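Local coordinates for cysteine protease (Xylella fastidiosa, PDB 3OIS), which probably acts as a papain-family cysteine peptidase and, in the crystal, holds a uridine-5'-diphosphate molecule in a pocket, at residues I36-D41 against G123-D128; G129-H134 against T182-V187. One frame throughout, in Å; residues are numbered along the deposited sequence.

Interaction 1. Residues I36-D41 against G123-D128. With UDP (uridine-5'-diphosphate), chain E.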
ATOM      1  N   ILE A  36       1.589   9.451  -2.672  1.00 13.24           N
ATOM      2  CA  ILE A  36       2.431  10.646  -2.910  1.00 13.37           C
ATOM      3  C   ILE A  36       3.821  10.238  -2.447  1.00 13.53           C
ATOM      4  O   ILE A  36       3.943   9.597  -1.375  1.00 11.35           O
ATOM      5  CB  ILE A  36       1.971  11.760  -1.942  1.00 12.19           C
ATOM      6  CG1 ILE A  36       0.458  12.234  -2.082  1.00 13.42           C
ATOM      7  CG2 ILE A  36       2.965  13.014  -2.186  1.00 11.36           C
ATOM      8  CD1 ILE A  36      -0.120  13.235  -0.833  1.00 14.48           C
ATOM      9  N   PRO A  37       4.882  10.509  -3.227  1.00 13.82           N
ATOM     10  CA  PRO A  37       6.211  10.126  -2.787  1.00 14.07           C
ATOM     11  C   PRO A  37       6.549  10.671  -1.406  1.00 12.42           C
ATOM     12  O   PRO A  37       6.225  11.794  -1.069  1.00 12.95           O
ATOM     13  CB  PRO A  37       7.126  10.739  -3.875  1.00 17.49           C
ATOM     14  CG  PRO A  37       6.190  10.774  -5.108  1.00 15.29           C
ATOM     15  CD  PRO A  37       4.908  11.287  -4.478  1.00 14.51           C
ATOM     16  N   ASP A  38       7.264   9.868  -0.606  1.00 14.32           N
ATOM     17  CA  ASP A  38       7.640  10.270   0.745  1.00 14.13           C
ATOM     18  C   ASP A  38       8.638  11.446   0.635  1.00 13.83           C
ATOM     19  O   ASP A  38       9.602  11.349  -0.112  1.00 12.77           O
ATOM     20  CB  ASP A  38       8.496   9.174   1.438  1.00 13.96           C
ATOM     21  CG  ASP A  38       7.700   8.034   2.057  1.00 13.62           C
ATOM     22  OD1 ASP A  38       6.462   8.123   2.161  1.00 13.85           O
ATOM     23  OD2 ASP A  38       8.399   7.075   2.539  1.00 13.92           O
ATOM     24  N   ILE A  39       8.491  12.414   1.532  1.00 13.62           N
ATOM     25  CA  ILE A  39       9.628  13.376   1.863  1.00 15.82           C
ATOM     26  C   ILE A  39      10.696  12.497   2.520  1.00 16.77           C
ATOM     27  O   ILE A  39      10.360  11.638   3.369  1.00 13.85           O
ATOM     28  CB  ILE A  39       9.182  14.529   2.801  1.00 17.32           C
ATOM     29  CG1 ILE A  39      10.375  15.466   3.105  1.00 19.50           C
ATOM     30  CG2 ILE A  39       8.548  14.023   4.123  1.00 19.98           C
ATOM     31  CD1 ILE A  39       9.959  16.696   3.975  1.00 23.08           C
ATOM     32  N   ALA A  40      11.976  12.674   2.121  1.00 17.76           N
ATOM     33  CA  ALA A  40      13.034  11.867   2.743  1.00 17.30           C
ATOM     34  C   ALA A  40      13.366  12.353   4.155  1.00 16.14           C
ATOM     35  O   ALA A  40      13.259  13.569   4.433  1.00 15.25           O
ATOM     36  CB  ALA A  40      14.276  11.899   1.898  1.00 18.90           C
ATOM     37  N   ASP A  41      13.723  11.419   5.018  1.00 16.81           N
ATOM     38  CA  ASP A  41      14.144  11.724   6.351  1.00 16.32           C
ATOM     39  C   ASP A  41      15.428  10.874   6.561  1.00 16.39           C
ATOM     40  O   ASP A  41      15.363   9.670   6.520  1.00 15.03           O
ATOM     41  CB  ASP A  41      13.008  11.383   7.365  1.00 15.51           C
ATOM     42  CG  ASP A  41      13.294  11.786   8.837  1.00 15.98           C
ATOM     43  OD1 ASP A  41      14.439  11.951   9.269  1.00 16.84           O
ATOM     44  OD2 ASP A  41      12.319  11.937   9.565  1.00 15.80           O
ATOM     45  N   GLY A 123      -4.873  11.738  -1.136  1.00 11.74           N
ATOM     46  CA  GLY A 123      -3.853  10.661  -1.106  1.00 10.78           C
ATOM     47  C   GLY A 123      -2.918  10.912   0.116  1.00 11.92           C
ATOM     48  O   GLY A 123      -3.274  11.732   1.001  1.00 13.71           O
ATOM     49  N   ALA A 124      -1.814  10.182   0.189  1.00 12.13           N
ATOM     50  CA  ALA A 124      -0.951  10.196   1.354  1.00 12.98           C
ATOM     51  C   ALA A 124       0.426   9.593   1.034  1.00 12.20           C
ATOM     52  O   ALA A 124       0.586   8.815   0.048  1.00 12.29           O
ATOM     53  CB  ALA A 124      -1.668   9.377   2.524  1.00 12.90           C
ATOM     54  N   MET A 125       1.410   9.935   1.870  1.00 11.89           N
ATOM     55  CA  MET A 125       2.719   9.324   1.806  1.00  9.94           C
ATOM     56  C   MET A 125       2.655   8.064   2.665  1.00 11.01           C
ATOM     57  O   MET A 125       2.037   8.043   3.728  1.00 13.02           O
ATOM     58  CB  MET A 125       3.781  10.279   2.385  1.00 12.91           C
ATOM     59  CG  MET A 125       3.911  11.555   1.551  1.00 10.99           C
ATOM     60  SD  MET A 125       5.101  12.640   2.491  1.00 15.23           S
ATOM     61  CE  MET A 125       5.164  13.998   1.297  1.00 13.20           C
ATOM     62  N   ILE A 126       3.256   7.002   2.153  1.00 11.05           N
ATOM     63  CA  ILE A 126       3.436   5.749   2.950  1.00 10.88           C
ATOM     64  C   ILE A 126       4.006   6.006   4.330  1.00 11.04           C
ATOM     65  O   ILE A 126       3.474   5.484   5.361  1.00 10.85           O
ATOM     66  CB  ILE A 126       4.288   4.726   2.190  1.00 10.27           C
ATOM     67  CG1 ILE A 126       3.493   4.413   0.900  1.00  9.81           C
ATOM     68  CG2 ILE A 126       4.436   3.430   3.104  1.00 11.04           C
ATOM     69  CD1 ILE A 126       4.346   3.617  -0.048  1.00 11.89           C
ATOM     70  N   ARG A 127       4.996   6.894   4.377  1.00 11.39           N
ATOM     71  CA  ARG A 127       5.652   7.131   5.642  1.00 12.71           C
ATOM     72  C   ARG A 127       4.673   7.707   6.673  1.00 11.48           C
ATOM     73  O   ARG A 127       4.830   7.509   7.905  1.00 12.02           O
ATOM     74  CB  ARG A 127       6.881   8.021   5.494  1.00 12.65           C
ATOM     75  CG  ARG A 127       6.537   9.561   5.223  1.00 14.58           C
ATOM     76  CD  ARG A 127       7.815  10.482   5.115  1.00 19.09           C
ATOM     77  NE  ARG A 127       8.494  10.206   6.322  1.00 17.98           N
ATOM     78  CZ  ARG A 127       9.703   9.636   6.439  1.00 15.66           C
ATOM     79  NH1 ARG A 127      10.585   9.537   5.404  1.00 13.01           N
ATOM     80  NH2 ARG A 127      10.065   9.249   7.669  1.00 19.58           N
ATOM     81  N   ASP A 128       3.654   8.416   6.209  1.00 12.16           N
ATOM     82  CA  ASP A 128       2.679   9.000   7.122  1.00 11.31           C
ATOM     83  C   ASP A 128       1.622   7.952   7.579  1.00 14.55           C
ATOM     84  O   ASP A 128       1.237   7.923   8.729  1.00 13.57           O
ATOM     85  CB  ASP A 128       1.941  10.172   6.434  1.00 12.11           C
ATOM     86  CG  ASP A 128       2.847  11.378   6.292  1.00 13.35           C
ATOM     87  OD1 ASP A 128       3.888  11.429   7.025  1.00 14.33           O
ATOM     88  OD2 ASP A 128       2.517  12.272   5.479  1.00 16.26           O
TER
HETATM   89  N1  UDP E 292      12.036   6.008  12.527  1.00 16.50           N
HETATM   90  C2  UDP E 292      12.098   4.931  11.687  1.00 14.97           C
HETATM   91  N3  UDP E 292      11.623   3.710  12.152  1.00 14.54           N
HETATM   92  C4  UDP E 292      11.104   3.583  13.400  1.00 15.48           C
HETATM   93  C5  UDP E 292      11.074   4.673  14.289  1.00 16.83           C
HETATM   94  C6  UDP E 292      11.455   5.916  13.765  1.00 16.94           C
HETATM   95  O2  UDP E 292      12.525   4.994  10.578  1.00 13.61           O
HETATM   96  O4  UDP E 292      10.782   2.405  13.761  1.00 14.13           O
HETATM   97  C1' UDP E 292      12.679   7.269  12.017  1.00 17.20           C
HETATM   98  C2' UDP E 292      11.880   7.985  10.950  1.00 19.48           C
HETATM   99  O2' UDP E 292      12.850   8.678  10.167  1.00 16.98           O
HETATM  100  C3' UDP E 292      11.149   8.939  11.811  1.00 18.83           C
HETATM  101  C4' UDP E 292      12.237   9.377  12.817  1.00 19.83           C
HETATM  102  O4' UDP E 292      12.963   8.163  13.102  1.00 19.50           O
HETATM  103  O3' UDP E 292      10.789  10.048  10.990  1.00 18.71           O
HETATM  104  C5' UDP E 292      11.604  10.020  14.047  1.00 18.87           C
HETATM  105  O5' UDP E 292      10.804   9.018  14.671  1.00 22.70           O
HETATM  106  PA  UDP E 292      10.289   9.093  16.110  1.00 24.54           P
HETATM  107  O1A UDP E 292       9.171   8.166  16.392  1.00 23.18           O
HETATM  108  O2A UDP E 292      11.415   9.053  17.085  1.00 25.95           O
HETATM  109  O3A UDP E 292       9.715  10.616  16.060  1.00 32.94           O
HETATM  110  PB  UDP E 292       8.745  11.499  17.007  1.00 34.50           P
HETATM  111  O1B UDP E 292       9.451  12.744  17.284  1.00 39.37           O
HETATM  112  O2B UDP E 292       7.540  11.626  16.229  1.00 32.20           O
HETATM  113  O3B UDP E 292       8.405  10.820  18.299  1.00 36.52           O
HETATM  114  O   HOH W   1       4.961   7.504   0.098  1.00 11.98           O

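Interaction 2. Residues G129-H134 against T182-V187. With UDP (uridine-5'-diphosphate), chain E.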
ATOM      1  N   GLY A 129       1.263   7.033   6.674  1.00 12.90           N
ATOM      2  CA  GLY A 129       0.436   5.877   7.099  1.00 13.23           C
ATOM      3  C   GLY A 129       1.202   5.087   8.161  1.00 14.54           C
ATOM      4  O   GLY A 129       0.602   4.625   9.107  1.00 13.72           O
ATOM      5  N   ILE A 130       2.504   4.894   7.955  1.00 12.93           N
ATOM      6  CA  ILE A 130       3.329   4.193   8.945  1.00 13.42           C
ATOM      7  C   ILE A 130       3.431   4.940  10.274  1.00 14.02           C
ATOM      8  O   ILE A 130       3.293   4.361  11.331  1.00 13.65           O
ATOM      9  CB  ILE A 130       4.679   3.882   8.329  1.00 14.71           C
ATOM     10  CG1 ILE A 130       4.481   2.803   7.281  1.00 13.33           C
ATOM     11  CG2 ILE A 130       5.692   3.303   9.379  1.00 15.45           C
ATOM     12  CD1 ILE A 130       5.810   2.610   6.451  1.00 15.53           C
ATOM     13  N   LYS A 131       3.581   6.252  10.227  1.00 14.53           N
ATOM     14  CA  LYS A 131       3.516   7.051  11.436  1.00 14.65           C
ATOM     15  C   LYS A 131       2.195   6.858  12.224  1.00 15.55           C
ATOM     16  O   LYS A 131       2.237   6.746  13.460  1.00 15.68           O
ATOM     17  CB  LYS A 131       3.686   8.508  11.105  1.00 15.65           C
ATOM     18  CG  LYS A 131       4.064   9.339  12.378  1.00 15.92           C
ATOM     19  CD  LYS A 131       5.553   9.461  12.595  1.00 21.07           C
ATOM     20  CE  LYS A 131       5.843  10.270  13.795  1.00 24.59           C
ATOM     21  NZ  LYS A 131       7.274  10.103  14.035  1.00 23.51           N
ATOM     22  N   VAL A 132       1.045   6.871  11.539  1.00 14.39           N
ATOM     23  CA  VAL A 132      -0.245   6.573  12.136  1.00 14.93           C
ATOM     24  C   VAL A 132      -0.194   5.204  12.822  1.00 13.72           C
ATOM     25  O   VAL A 132      -0.495   5.105  13.994  1.00 16.87           O
ATOM     26  CB  VAL A 132      -1.402   6.556  11.112  1.00 14.17           C
ATOM     27  CG1 VAL A 132      -2.694   6.132  11.751  1.00 10.96           C
ATOM     28  CG2 VAL A 132      -1.543   7.949  10.443  1.00 15.06           C
ATOM     29  N   LEU A 133       0.274   4.173  12.102  1.00 13.92           N
ATOM     30  CA  LEU A 133       0.379   2.857  12.757  1.00 13.46           C
ATOM     31  C   LEU A 133       1.268   2.819  13.988  1.00 15.59           C
ATOM     32  O   LEU A 133       0.983   1.998  14.878  1.00 15.71           O
ATOM     33  CB  LEU A 133       0.802   1.805  11.747  1.00 13.05           C
ATOM     34  CG  LEU A 133      -0.217   1.582  10.648  1.00 13.97           C
ATOM     35  CD1 LEU A 133       0.372   0.581   9.525  1.00 14.50           C
ATOM     36  CD2 LEU A 133      -1.553   1.083  11.160  1.00 14.67           C
ATOM     37  N   HIS A 134       2.347   3.600  13.989  1.00 15.80           N
ATOM     38  CA  HIS A 134       3.334   3.594  15.077  1.00 18.04           C
ATOM     39  C   HIS A 134       2.802   4.327  16.312  1.00 16.68           C
ATOM     40  O   HIS A 134       2.927   3.822  17.432  1.00 16.58           O
ATOM     41  CB  HIS A 134       4.615   4.258  14.627  1.00 17.03           C
ATOM     42  CG  HIS A 134       5.753   4.101  15.595  1.00 19.66           C
ATOM     43  ND1 HIS A 134       6.814   4.993  15.669  1.00 20.76           N
ATOM     44  CD2 HIS A 134       5.998   3.136  16.522  1.00 17.61           C
ATOM     45  CE1 HIS A 134       7.670   4.578  16.594  1.00 19.70           C
ATOM     46  NE2 HIS A 134       7.198   3.463  17.140  1.00 19.14           N
ATOM     47  N   THR A 182       5.643  -1.501  16.296  1.00 16.81           N
ATOM     48  CA  THR A 182       6.812  -1.050  17.105  1.00 19.02           C
ATOM     49  C   THR A 182       8.028  -0.491  16.327  1.00 18.32           C
ATOM     50  O   THR A 182       8.849   0.262  16.874  1.00 18.90           O
ATOM     51  CB  THR A 182       7.252  -2.106  18.153  1.00 20.19           C
ATOM     52  OG1 THR A 182       7.724  -3.240  17.447  1.00 23.12           O
ATOM     53  CG2 THR A 182       6.037  -2.502  19.028  1.00 24.33           C
ATOM     54  N   GLU A 183       8.162  -0.916  15.083  1.00 17.66           N
ATOM     55  CA  GLU A 183       9.258  -0.472  14.279  0.70 17.93           C
ATOM     56  C   GLU A 183       8.912  -0.544  12.792  1.00 17.28           C
ATOM     57  O   GLU A 183       7.984  -1.275  12.367  1.00 16.90           O
ATOM     58  CB  GLU A 183      10.443  -1.394  14.650  0.70 19.70           C
ATOM     59  CG  GLU A 183      11.690  -1.332  13.849  0.70 25.01           C
ATOM     60  CD  GLU A 183      12.488  -2.639  14.058  0.70 27.99           C
ATOM     61  OE1 GLU A 183      13.328  -2.949  13.206  0.70 30.21           O
ATOM     62  OE2 GLU A 183      12.221  -3.387  15.036  0.70 33.05           O
ATOM     63  N   TYR A 184       9.641   0.264  12.014  1.00 16.59           N
ATOM     64  CA  TYR A 184       9.537   0.264  10.549  1.00 16.76           C
ATOM     65  C   TYR A 184      10.856   0.644   9.936  1.00 15.67           C
ATOM     66  O   TYR A 184      11.631   1.446  10.524  1.00 16.11           O
ATOM     67  CB  TYR A 184       8.432   1.198  10.015  1.00 17.25           C
ATOM     68  CG  TYR A 184       8.533   2.634  10.556  1.00 17.21           C
ATOM     69  CD1 TYR A 184       8.066   2.962  11.809  1.00 12.88           C
ATOM     70  CD2 TYR A 184       9.024   3.676   9.752  1.00 14.83           C
ATOM     71  CE1 TYR A 184       8.092   4.318  12.309  1.00 16.64           C
ATOM     72  CE2 TYR A 184       9.055   4.978  10.217  1.00 16.78           C
ATOM     73  CZ  TYR A 184       8.589   5.295  11.463  1.00 17.17           C
ATOM     74  OH  TYR A 184       8.656   6.582  11.890  1.00 22.25           O
ATOM     75  N   SER A 185      11.149   0.062   8.785  1.00 14.90           N
ATOM     76  CA  SER A 185      12.428   0.341   8.115  0.50 14.37           C
ATOM     77  C   SER A 185      12.295   0.292   6.617  1.00 12.90           C
ATOM     78  O   SER A 185      11.456  -0.446   6.050  1.00 15.12           O
ATOM     79  CB  SER A 185      13.545  -0.606   8.549  0.50 15.78           C
ATOM     80  OG  SER A 185      13.205  -1.991   8.387  0.50 12.31           O
ATOM     81  N   ARG A 186      13.138   1.067   5.931  1.00 14.62           N
ATOM     82  CA  ARG A 186      13.175   1.028   4.469  1.00 14.33           C
ATOM     83  C   ARG A 186      14.015  -0.073   3.872  1.00 16.36           C
ATOM     84  O   ARG A 186      15.202  -0.272   4.262  1.00 16.79           O
ATOM     85  CB  ARG A 186      13.845   2.311   3.880  1.00 15.34           C
ATOM     86  CG  ARG A 186      13.060   3.466   4.037  1.00 17.58           C
ATOM     87  CD  ARG A 186      13.666   4.578   3.191  1.00 18.92           C
ATOM     88  NE  ARG A 186      12.855   5.757   3.398  1.00 18.04           N
ATOM     89  CZ  ARG A 186      11.878   6.154   2.546  1.00 18.94           C
ATOM     90  NH1 ARG A 186      11.659   5.463   1.406  1.00 16.25           N
ATOM     91  NH2 ARG A 186      11.177   7.260   2.845  1.00 15.44           N
ATOM     92  N   VAL A 187      13.476  -0.714   2.865  1.00 15.50           N
ATOM     93  CA  VAL A 187      14.216  -1.701   2.070  1.00 18.28           C
ATOM     94  C   VAL A 187      14.845  -1.046   0.896  1.00 19.76           C
ATOM     95  O   VAL A 187      14.218  -0.226   0.211  1.00 18.80           O
ATOM     96  CB  VAL A 187      13.362  -2.889   1.531  1.00 18.43           C
ATOM     97  CG1 VAL A 187      14.310  -3.963   0.977  1.00 20.42           C
ATOM     98  CG2 VAL A 187      12.476  -3.564   2.599  1.00 20.06           C
TER
HETATM   99  N1  UDP E 292      12.036   6.008  12.527  1.00 16.50           N
HETATM  100  C2  UDP E 292      12.098   4.931  11.687  1.00 14.97           C
HETATM  101  N3  UDP E 292      11.623   3.710  12.152  1.00 14.54           N
HETATM  102  C4  UDP E 292      11.104   3.583  13.400  1.00 15.48           C
HETATM  103  C5  UDP E 292      11.074   4.673  14.289  1.00 16.83           C
HETATM  104  C6  UDP E 292      11.455   5.916  13.765  1.00 16.94           C
HETATM  105  O2  UDP E 292      12.525   4.994  10.578  1.00 13.61           O
HETATM  106  O4  UDP E 292      10.782   2.405  13.761  1.00 14.13           O
HETATM  107  C1' UDP E 292      12.679   7.269  12.017  1.00 17.20           C
HETATM  108  C2' UDP E 292      11.880   7.985  10.950  1.00 19.48           C
HETATM  109  O2' UDP E 292      12.850   8.678  10.167  1.00 16.98           O
HETATM  110  C3' UDP E 292      11.149   8.939  11.811  1.00 18.83           C
HETATM  111  C4' UDP E 292      12.237   9.377  12.817  1.00 19.83           C
HETATM  112  O4' UDP E 292      12.963   8.163  13.102  1.00 19.50           O
HETATM  113  O3' UDP E 292      10.789  10.048  10.990  1.00 18.71           O
HETATM  114  C5' UDP E 292      11.604  10.020  14.047  1.00 18.87           C
HETATM  115  O5' UDP E 292      10.804   9.018  14.671  1.00 22.70           O
HETATM  116  PA  UDP E 292      10.289   9.093  16.110  1.00 24.54           P
HETATM  117  O1A UDP E 292       9.171   8.166  16.392  1.00 23.18           O
HETATM  118  O2A UDP E 292      11.415   9.053  17.085  1.00 25.95           O
HETATM  119  O3A UDP E 292       9.715  10.616  16.060  1.00 32.94           O
HETATM  120  PB  UDP E 292       8.745  11.499  17.007  1.00 34.50           P
HETATM  121  O1B UDP E 292       9.451  12.744  17.284  1.00 39.37           O
HETATM  122  O2B UDP E 292       7.540  11.626  16.229  1.00 32.20           O
HETATM  123  O3B UDP E 292       8.405  10.820  18.299  1.00 36.52           O
HETATM  124  O   HOH W   2       7.686   7.224  14.289  1.00 20.28           O
HETATM  125  O   HOH W   3       8.588   1.917  19.094  1.00 33.25           O

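Interaction 1. Residues I36-D41 against G123-D128
R127 and D38 carry most of the polar contact between the extended run 36-41 and the start of helix 126-135. The backbone N of R127 donates to D38 OD1 at 2.9 Å, on the syn side of the carboxylate. R127 NH1 donates to I39 O at 2.9 Å, close to the line of the C=O bond. Nearer the start, I36 N donates to A124 O at 3.0 Å. I39 N gives M125 SD a weak hydrogen bond. One water accepts from I126 N and donates to I36 O and D38 OD1.

In the apolar part, I36 CB packs on M125 CG at 4.0 Å. I36 CD1 lies against the G123-A124 backbone. I39 CG2 lies 3.7 Å from R127 CD.

D41 and R127 lie at the UDP end. CG of D41 is anti to its backbone N (chi1 -175°), and OD2 accepts a 2.8 Å bond from UDP O3'. R127 NH2 is 4.0 Å from D41 OD2, a long salt bridge with no N-H aimed at the oxygen. R127 also pairs with D44, and D38 with R186. The contact ties segment 36-41 to the helix start through polar groups. R43 probably does most to balance the D41 charge, with a weak share from R127.

Interaction 2. Residues G129-H134 against T182-V187
Y184 lies between I130 of helix 126-135 and the uracil of UDP. The 129-134 part of the helix packs nearly antiparallel to strand 183-186 in the papain-like fold, their axes 9.4 Å apart at closest approach and at 159°. The strand pairs with strand 280-287, where T182 and E183 both face K287 in a classic beta bulge.

The Y184 ring is covered on two sides. I130 CG2 sits over one face in a CH-pi contact, though its closeness to the ring is doubtful in the model. The uracil covers the opposite face, with UDP N3 3.3 Å above the plane and over the ring centre. CG of Y184 lies between its backbone N and carbonyl carbon (chi1 53°), which turns the ring back under the base while the backbone of the same residue grips the base edge. There, Y184 N donates to UDP O4 at 3.0 Å and UDP N3 donates to Y184 O at 2.8 Å. This pair of bonds reads the imide edge of the uracil.

H134 meets the rim of this ring. The edge of Y184 points toward the H134 face in an offset edge-to-face pair, planes 74° apart. ND1 of H134 is 3.7 Å from Y184 CE1. On the far side of the imidazole, a water bridges H134 NE2 to T182 O.

K131 bends at chi2 and reaches the diphosphate. Its NZ donates to UDP O2B at 2.7 Å, with a weaker bond to O3A. A second water has four partners: it accepts from K131 NZ, donates to UDP O1A at 2.7 Å, and bonds to H134 ND1 and Y184 OH.

Overall arrangement
Both interactions use helix 126-135, its start in interaction 1 and the following turns in interaction 2. Both are partly buried and touch UDP. In interaction 1 the helix side is buried and the 36-41 side is partly to fully exposed. In interaction 2, I130 and Y184 are buried, while T182 lies at the surface. Direct hydrogen bonds and one water join the segments of interaction 1. Interaction 2 has no direct hydrogen bond between its segments, and waters and UDP do the polar linking. They serve different parts of the ligand: ribose in interaction 1, base and phosphates in interaction 2. The two meet where R186 NH2 forms a 2.8 Å salt bridge with D38 OD2.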